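Local coordinates for protein putative citrate lyase (Ralstonia eutropha, PDB 3QQW) that probably acts as a magnesium-dependent lyase of the HpcH/HpaI aldolase/citrate lyase family, possibly cleaving citramalyl-CoA, on a TIM-barrel fold, at residues P118-N122 against S123-A127; L230-A233 against E234-A237; M252-Y256 against P257-Q261. One frame throughout, in Å; residues are numbered along the deposited sequence.

Contact 1. Residues P118-N122 against S123-A127; sequences PKATN and SGQVA
N122 sets its CG between its own backbone N and carbonyl carbon (chi1 57°), which swings OD1 over the first turn of the helix, while Q125 turns CG to the side of its backbone N (chi1 -78°) and runs on extended, so that its amide reaches back to the loop. The result is the N-cap of helix 123-139, where the chain leaves the fourth strand of the TIM barrel, 115-117. N122 OD1 takes the amide of Q125 N at 3.0 Å, tilted from the carbonyl plane; the same oxygen lies 3.7 Å from Q125 CG, and the two side chains run roughly at right angles, their amide planes well short of parallel.

The glutamine answers in the other direction. Q125 OE1 accepts from T121 N at 2.7 Å in a nearly straight bond (N-H...O 167°), although the donor stands above the carbonyl plane. T121 OG1 donates a weak bond of 3.1 Å to Q125 OE1, so T121 offers this oxygen one firm backbone bond and one weak hydroxyl bond; Q125 OE1 also rests 3.3 Å from A120 CA. The loop thus caps the helix through N122 OD1, and the helix caps the loop through Q125 OE1. K119, earlier in the loop, points its amine into the barrel mouth, where NZ makes salt bridges to E56 and to D179, a probable magnesium ligand; K119 N bonds E153, another probable ligand. The cap thus follows directly on a loop that lines the likely metal site.

V126 N reaches N122 O only weakly at 3.5 Å, and A120 CB meets the V126 CG2 methyl at 3.4 Å, an apolar contact between the loop and the first turn.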
loop_
_atom_site.group_PDB
_atom_site.type_symbol
_atom_site.label_atom_id
_atom_site.label_comp_id
_atom_site.label_asym_id
_atom_site.label_seq_id
_atom_site.Cartn_x
_atom_site.Cartn_y
_atom_site.Cartn_z
ATOM N N PRO C 118 11.084 8.348 19.900
ATOM C CA PRO C 118 11.413 8.755 18.530
ATOM C C PRO C 118 12.379 7.820 17.804
ATOM O O PRO C 118 13.101 7.045 18.431
ATOM C CB PRO C 118 12.102 10.102 18.751
ATOM C CG PRO C 118 12.820 9.921 20.041
ATOM C CD PRO C 118 12.083 8.866 20.854
ATOM N N LYS C 119 12.428 7.962 16.465
ATOM C CA LYS C 119 13.412 7.358 15.584
ATOM C C LYS C 119 13.685 5.856 15.781
ATOM O O LYS C 119 14.814 5.415 15.517
ATOM C CB LYS C 119 14.738 8.123 15.760
ATOM C CG LYS C 119 14.927 9.305 14.825
ATOM C CD LYS C 119 15.921 10.307 15.432
ATOM C CE LYS C 119 15.685 11.738 14.995
ATOM N NZ LYS C 119 14.395 12.286 15.500
ATOM N N ALA C 120 12.688 5.060 16.196
ATOM C CA ALA C 120 12.923 3.609 16.280
ATOM C C ALA C 120 13.061 3.083 14.867
ATOM O O ALA C 120 12.403 3.606 13.956
ATOM C CB ALA C 120 11.799 2.897 17.010
ATOM N N THR C 121 13.977 2.139 14.658
ATOM C CA THR C 121 14.260 1.613 13.322
ATOM C C THR C 121 13.632 0.239 13.117
ATOM O O THR C 121 13.710 -0.309 12.026
ATOM C CB THR C 121 15.756 1.583 13.057
ATOM O OG1 THR C 121 16.388 0.784 14.062
ATOM C CG2 THR C 121 16.363 2.976 13.011
ATOM N N ASN C 122 12.991 -0.305 14.145
ATOM C CA ASN C 122 12.302 -1.579 14.042
ATOM C C ASN C 122 11.389 -1.828 15.242
ATOM O O ASN C 122 11.478 -1.162 16.260
ATOM C CB ASN C 122 13.276 -2.769 13.843
ATOM C CG ASN C 122 14.318 -2.931 14.910
ATOM O OD1 ASN C 122 14.017 -3.298 16.045
ATOM N ND2 ASN C 122 15.575 -2.715 14.541
ATOM N N SER C 123 10.539 -2.831 15.096
ATOM C CA SER C 123 9.559 -3.307 16.050
ATOM C C SER C 123 10.241 -3.698 17.408
ATOM O O SER C 123 9.717 -3.371 18.488
ATOM C CB SER C 123 8.816 -4.479 15.406
ATOM O OG SER C 123 8.059 -5.261 16.304
ATOM N N GLY C 124 11.408 -4.351 17.318
ATOM C CA GLY C 124 12.190 -4.798 18.471
ATOM C C GLY C 124 12.635 -3.685 19.393
ATOM O O GLY C 124 12.525 -3.819 20.612
ATOM N N GLN C 125 13.132 -2.576 18.818
ATOM C CA GLN C 125 13.551 -1.391 19.557
ATOM C C GLN C 125 12.373 -0.826 20.342
ATOM O O GLN C 125 12.525 -0.572 21.531
ATOM C CB GLN C 125 14.098 -0.309 18.601
ATOM C CG GLN C 125 15.506 -0.552 18.111
ATOM C CD GLN C 125 16.070 0.648 17.394
ATOM O OE1 GLN C 125 15.338 1.521 16.933
ATOM N NE2 GLN C 125 17.394 0.730 17.288
ATOM N N VAL C 126 11.181 -0.694 19.693
ATOM C CA VAL C 126 9.957 -0.152 20.293
ATOM C C VAL C 126 9.536 -1.022 21.479
ATOM O O VAL C 126 9.328 -0.510 22.589
ATOM C CB VAL C 126 8.818 0.010 19.263
ATOM C CG1 VAL C 126 7.624 0.695 19.897
ATOM C CG2 VAL C 126 9.281 0.808 18.050
ATOM N N ALA C 127 9.463 -2.334 21.243
ATOM C CA ALA C 127 9.103 -3.335 22.245
ATOM C C ALA C 127 10.032 -3.244 23.457
ATOM O O ALA C 127 9.542 -3.277 24.579
ATOM C CB ALA C 127 9.157 -4.730 21.624
#

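Contact 2. Residues L230-A233 against E234-A237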
loop_
_atom_site.group_PDB
_atom_site.type_symbol
_atom_site.label_atom_id
_atom_site.label_comp_id
_atom_site.label_asym_id
_atom_site.label_seq_id
_atom_site.Cartn_x
_atom_site.Cartn_y
_atom_site.Cartn_z
ATOM N N LEU C 230 4.132 28.838 11.017
ATOM C CA LEU C 230 3.947 29.004 12.455
ATOM C C LEU C 230 2.791 29.887 12.863
ATOM O O LEU C 230 2.260 29.663 13.953
ATOM C CB LEU C 230 5.236 29.563 13.083
ATOM C CG LEU C 230 6.495 28.683 12.971
ATOM C CD1 LEU C 230 7.648 29.283 13.737
ATOM C CD2 LEU C 230 6.247 27.284 13.482
ATOM N N LYS C 231 2.420 30.908 12.052
ATOM C CA LYS C 231 1.403 31.873 12.489
ATOM C C LYS C 231 0.172 32.023 11.570
ATOM O O LYS C 231 -0.843 32.549 12.044
ATOM C CB LYS C 231 2.054 33.257 12.691
ATOM C CG LYS C 231 3.084 33.303 13.830
ATOM C CD LYS C 231 4.109 34.411 13.619
ATOM C CE LYS C 231 5.104 34.493 14.750
ATOM N NZ LYS C 231 6.029 35.638 14.584
ATOM N N ASP C 232 0.244 31.607 10.280
ATOM C CA ASP C 232 -0.897 31.758 9.366
ATOM C C ASP C 232 -1.931 30.668 9.654
ATOM O O ASP C 232 -1.751 29.529 9.229
ATOM C CB ASP C 232 -0.446 31.754 7.887
ATOM C CG ASP C 232 -1.474 32.171 6.853
ATOM O OD1 ASP C 232 -2.685 31.942 7.083
ATOM O OD2 ASP C 232 -1.063 32.637 5.768
ATOM N N ALA C 233 -3.021 31.039 10.371
ATOM C CA ALA C 233 -4.108 30.142 10.788
ATOM C C ALA C 233 -4.743 29.375 9.622
ATOM O O ALA C 233 -4.998 28.182 9.773
ATOM C CB ALA C 233 -5.180 30.902 11.543
ATOM N N GLU C 234 -4.939 30.026 8.467
ATOM C CA GLU C 234 -5.548 29.418 7.283
ATOM C C GLU C 234 -4.703 28.267 6.712
ATOM O O GLU C 234 -5.280 27.267 6.274
ATOM C CB GLU C 234 -5.817 30.464 6.201
ATOM C CG GLU C 234 -7.037 31.319 6.497
ATOM C CD GLU C 234 -7.485 32.236 5.377
ATOM O OE1 GLU C 234 -6.672 33.078 4.927
ATOM O OE2 GLU C 234 -8.669 32.141 4.981
ATOM N N VAL C 235 -3.356 28.411 6.724
ATOM C CA VAL C 235 -2.400 27.416 6.227
ATOM C C VAL C 235 -2.334 26.231 7.214
ATOM O O VAL C 235 -2.283 25.067 6.775
ATOM C CB VAL C 235 -0.996 28.034 5.972
ATOM C CG1 VAL C 235 0.005 26.974 5.516
ATOM C CG2 VAL C 235 -1.070 29.158 4.950
ATOM N N ILE C 236 -2.346 26.536 8.534
ATOM C CA ILE C 236 -2.314 25.530 9.593
ATOM C C ILE C 236 -3.619 24.697 9.511
ATOM O O ILE C 236 -3.557 23.450 9.449
ATOM C CB ILE C 236 -2.067 26.135 11.015
ATOM C CG1 ILE C 236 -0.798 27.009 11.043
ATOM C CG2 ILE C 236 -1.990 25.018 12.076
ATOM C CD1 ILE C 236 -0.794 28.146 12.081
ATOM N N ALA C 237 -4.786 25.395 9.435
ATOM C CA ALA C 237 -6.100 24.760 9.338
ATOM C C ALA C 237 -6.182 23.854 8.106
ATOM O O ALA C 237 -6.690 22.728 8.208
ATOM C CB ALA C 237 -7.179 25.805 9.286
#
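D232 stands at the N-cap of helix 233-247 and meets E234 and V235 with successive parts of its side chain. The loop it ends follows the seventh barrel strand, 221-224. Its CB comes loosely against the V235 CG2 methyl. CG lies anti to the backbone N (chi1 -168°), which carries the carboxylate out alongside the first turn, with CG of D232 3.6 Å from CG2 of V235. There the group divides. D232 OD1 turns to the start of the helix and accepts a weak bond from E234 N at 3.3 Å, bent to 127° at the hydrogen, which closes an Asx turn; it also touches E234 CB. D232 OD2 takes the other branch and packs on the V235 CG2 methyl at 3.6 Å, so one carboxylate oxygen is polar in its contact and the other rests on a hydrocarbon.

The main-chain oxygen of D232 does more of the holding. It receives I236 N at 3.1 Å, lying in the carbonyl plane, and weakly V235 N at 3.2 Å. CG1 and CD1 of I236 lie against this carbonyl oxygen as well, I236 CG1 at 3.2 Å from D232 O. The next helical bond, A237 N to A233 O at 2.8 Å, continues the turn. Ahead of the cap in the chain, N229 OD1 accepts from D232 N, and P262 and I263 of helix 260-267 pack on I236.

The carboxylates of D232 and E234 lie near each other at the helix start, nearly coplanar, with D232 OD1 4.7 Å from E234 OE1. Like charges this close would be expected to repel somewhat, and the partial positive charge of the helix N terminus may ease this, so the weak cap bond need not carry the helix start alone.

Contact 3. Residues M252-Y256 against P257-Q261; sequences MWSIY and PAQIQ
P257 CD lies over one face of the Y256 ring, 3.7 Å from its centroid but offset toward the rim, a CH-pi contact between neighbours in the chain. The CB of A258 meets ring atom CD2 of Y256 at 3.7 Å.

Q259 instead reaches back to the end of the strand. Its CG stands anti to the carbonyl carbon (chi1 -55°) with the chain extended beyond it, which carries Q259 OE1 to I255 N at 2.8 Å, almost straight (173°), and obliquely across the I255 side chain, whose CG1 touches the same oxygen. Y256 N adds a weak bond, and a water bonded to W253 O donates weakly to OE1 too. Q259 N returns the grip by donating to Y256 O at 2.9 Å, from above its carbonyl plane. NE2 of Q259 is held by the backbone oxygens of C227 and N229, so the whole amide is fixed.

This turn joins the eighth barrel strand, 251-254, to helix 260-267. W253 approaches R88, a likely substrate-binding residue, and bonds D174; S254 OG bonds H27 in strand 25-29, where the barrel closes, while P257 and I260 lean on L41 of helix 32-45.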
loop_
_atom_site.group_PDB
_atom_site.type_symbol
_atom_site.label_atom_id
_atom_site.label_comp_id
_atom_site.label_asym_id
_atom_site.label_seq_id
_atom_site.Cartn_x
_atom_site.Cartn_y
_atom_site.Cartn_z
HETATM N N MSE C 252 -2.586 16.182 15.679
HETATM C CA MSE C 252 -1.503 16.842 14.981
HETATM C C MSE C 252 -0.644 17.580 15.951
HETATM O O MSE C 252 -1.155 18.236 16.861
HETATM C CB MSE C 252 -2.055 17.808 13.929
HETATM C CG MSE C 252 -1.013 18.261 12.943
HETATM SE SE MSE C 252 -1.868 19.189 11.520
HETATM C CE MSE C 252 -0.418 20.394 11.036
ATOM N N TRP C 253 0.661 17.550 15.701
ATOM C CA TRP C 253 1.652 18.258 16.497
ATOM C C TRP C 253 1.599 19.762 16.259
ATOM O O TRP C 253 1.270 20.224 15.169
ATOM C CB TRP C 253 3.049 17.740 16.163
ATOM C CG TRP C 253 3.388 16.389 16.716
ATOM C CD1 TRP C 253 2.524 15.453 17.207
ATOM C CD2 TRP C 253 4.699 15.819 16.818
ATOM N NE1 TRP C 253 3.215 14.344 17.632
ATOM C CE2 TRP C 253 4.557 14.545 17.418
ATOM C CE3 TRP C 253 5.998 16.296 16.537
ATOM C CZ2 TRP C 253 5.657 13.712 17.686
ATOM C CZ3 TRP C 253 7.086 15.475 16.819
ATOM C CH2 TRP C 253 6.910 14.189 17.355
ATOM N N SER C 254 2.003 20.517 17.272
ATOM C CA SER C 254 2.139 21.961 17.239
ATOM C C SER C 254 3.522 22.345 17.759
ATOM O O SER C 254 3.991 21.753 18.737
ATOM C CB SER C 254 1.052 22.609 18.085
ATOM O OG SER C 254 1.357 23.968 18.334
ATOM N N ILE C 255 4.166 23.329 17.130
ATOM C CA ILE C 255 5.481 23.809 17.574
ATOM C C ILE C 255 5.422 25.296 17.923
ATOM O O ILE C 255 6.393 25.843 18.436
ATOM C CB ILE C 255 6.622 23.507 16.581
ATOM C CG1 ILE C 255 6.239 23.871 15.121
ATOM C CG2 ILE C 255 7.098 22.064 16.769
ATOM C CD1 ILE C 255 7.398 23.922 14.110
ATOM N N TYR C 256 4.286 25.937 17.668
ATOM C CA TYR C 256 4.076 27.350 17.977
ATOM C C TYR C 256 2.639 27.534 18.510
ATOM O O TYR C 256 1.710 26.949 17.953
ATOM C CB TYR C 256 4.371 28.246 16.763
ATOM C CG TYR C 256 4.602 29.685 17.158
ATOM C CD1 TYR C 256 5.796 30.080 17.765
ATOM C CD2 TYR C 256 3.610 30.649 16.972
ATOM C CE1 TYR C 256 6.004 31.400 18.157
ATOM C CE2 TYR C 256 3.803 31.969 17.376
ATOM C CZ TYR C 256 5.007 32.343 17.961
ATOM O OH TYR C 256 5.251 33.642 18.350
ATOM N N PRO C 257 2.433 28.300 19.602
ATOM C CA PRO C 257 1.087 28.406 20.192
ATOM C C PRO C 257 -0.028 28.828 19.234
ATOM O O PRO C 257 -1.172 28.418 19.421
ATOM C CB PRO C 257 1.275 29.453 21.290
ATOM C CG PRO C 257 2.697 29.276 21.712
ATOM C CD PRO C 257 3.424 29.035 20.418
ATOM N N ALA C 258 0.292 29.620 18.212
ATOM C CA ALA C 258 -0.682 30.099 17.238
ATOM C C ALA C 258 -1.270 28.938 16.399
ATOM O O ALA C 258 -2.307 29.116 15.774
ATOM C CB ALA C 258 -0.037 31.142 16.341
ATOM N N GLN C 259 -0.627 27.755 16.408
ATOM C CA GLN C 259 -1.073 26.563 15.655
ATOM C C GLN C 259 -2.153 25.755 16.383
ATOM O O GLN C 259 -2.887 25.025 15.726
ATOM C CB GLN C 259 0.104 25.617 15.347
ATOM C CG GLN C 259 1.261 26.271 14.623
ATOM C CD GLN C 259 2.320 25.318 14.181
ATOM O OE1 GLN C 259 2.766 24.456 14.924
ATOM N NE2 GLN C 259 2.806 25.504 12.969
ATOM N N ILE C 260 -2.259 25.895 17.728
ATOM C CA ILE C 260 -3.157 25.113 18.583
ATOM C C ILE C 260 -4.633 25.254 18.173
ATOM O O ILE C 260 -5.224 24.243 17.770
ATOM C CB ILE C 260 -2.933 25.394 20.094
ATOM C CG1 ILE C 260 -1.484 25.010 20.487
ATOM C CG2 ILE C 260 -3.990 24.653 20.969
ATOM C CD1 ILE C 260 -1.019 25.449 21.830
ATOM N N GLN C 261 -5.223 26.460 18.288
ATOM C CA GLN C 261 -6.624 26.666 17.958
ATOM C C GLN C 261 -6.942 26.236 16.506
ATOM O O GLN C 261 -7.878 25.450 16.369
ATOM C CB GLN C 261 -7.073 28.101 18.257
ATOM C CG GLN C 261 -8.372 28.166 19.075
ATOM C CD GLN C 261 -8.238 27.658 20.493
ATOM O OE1 GLN C 261 -7.521 28.226 21.313
ATOM N NE2 GLN C 261 -8.936 26.584 20.798
HETATM O O HOH W 1 1.484 22.291 13.436
#

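Overall arrangement
Along the chain the three contacts come in series, none nested in or crossing another. Contact 1 follows barrel strand 115-117 and starts helix 123-139; contact 2 ends the loop after strand 221-224 and starts helix 233-247; contact 3 turns strand 251-254 into helix 260-267. Each therefore marks a strand-to-helix junction of the beta/alpha barrel. Contacts 2 and 3 are neighbours: L230 O packs against Y256 CD2 at 3.5 Å, and L230 CD2 meets I255 CD1, tying the loops after the seventh and eighth strands together. Contact 1 lies on the opposite side of the chain's centre, its centre about 27 Å from that of contact 3.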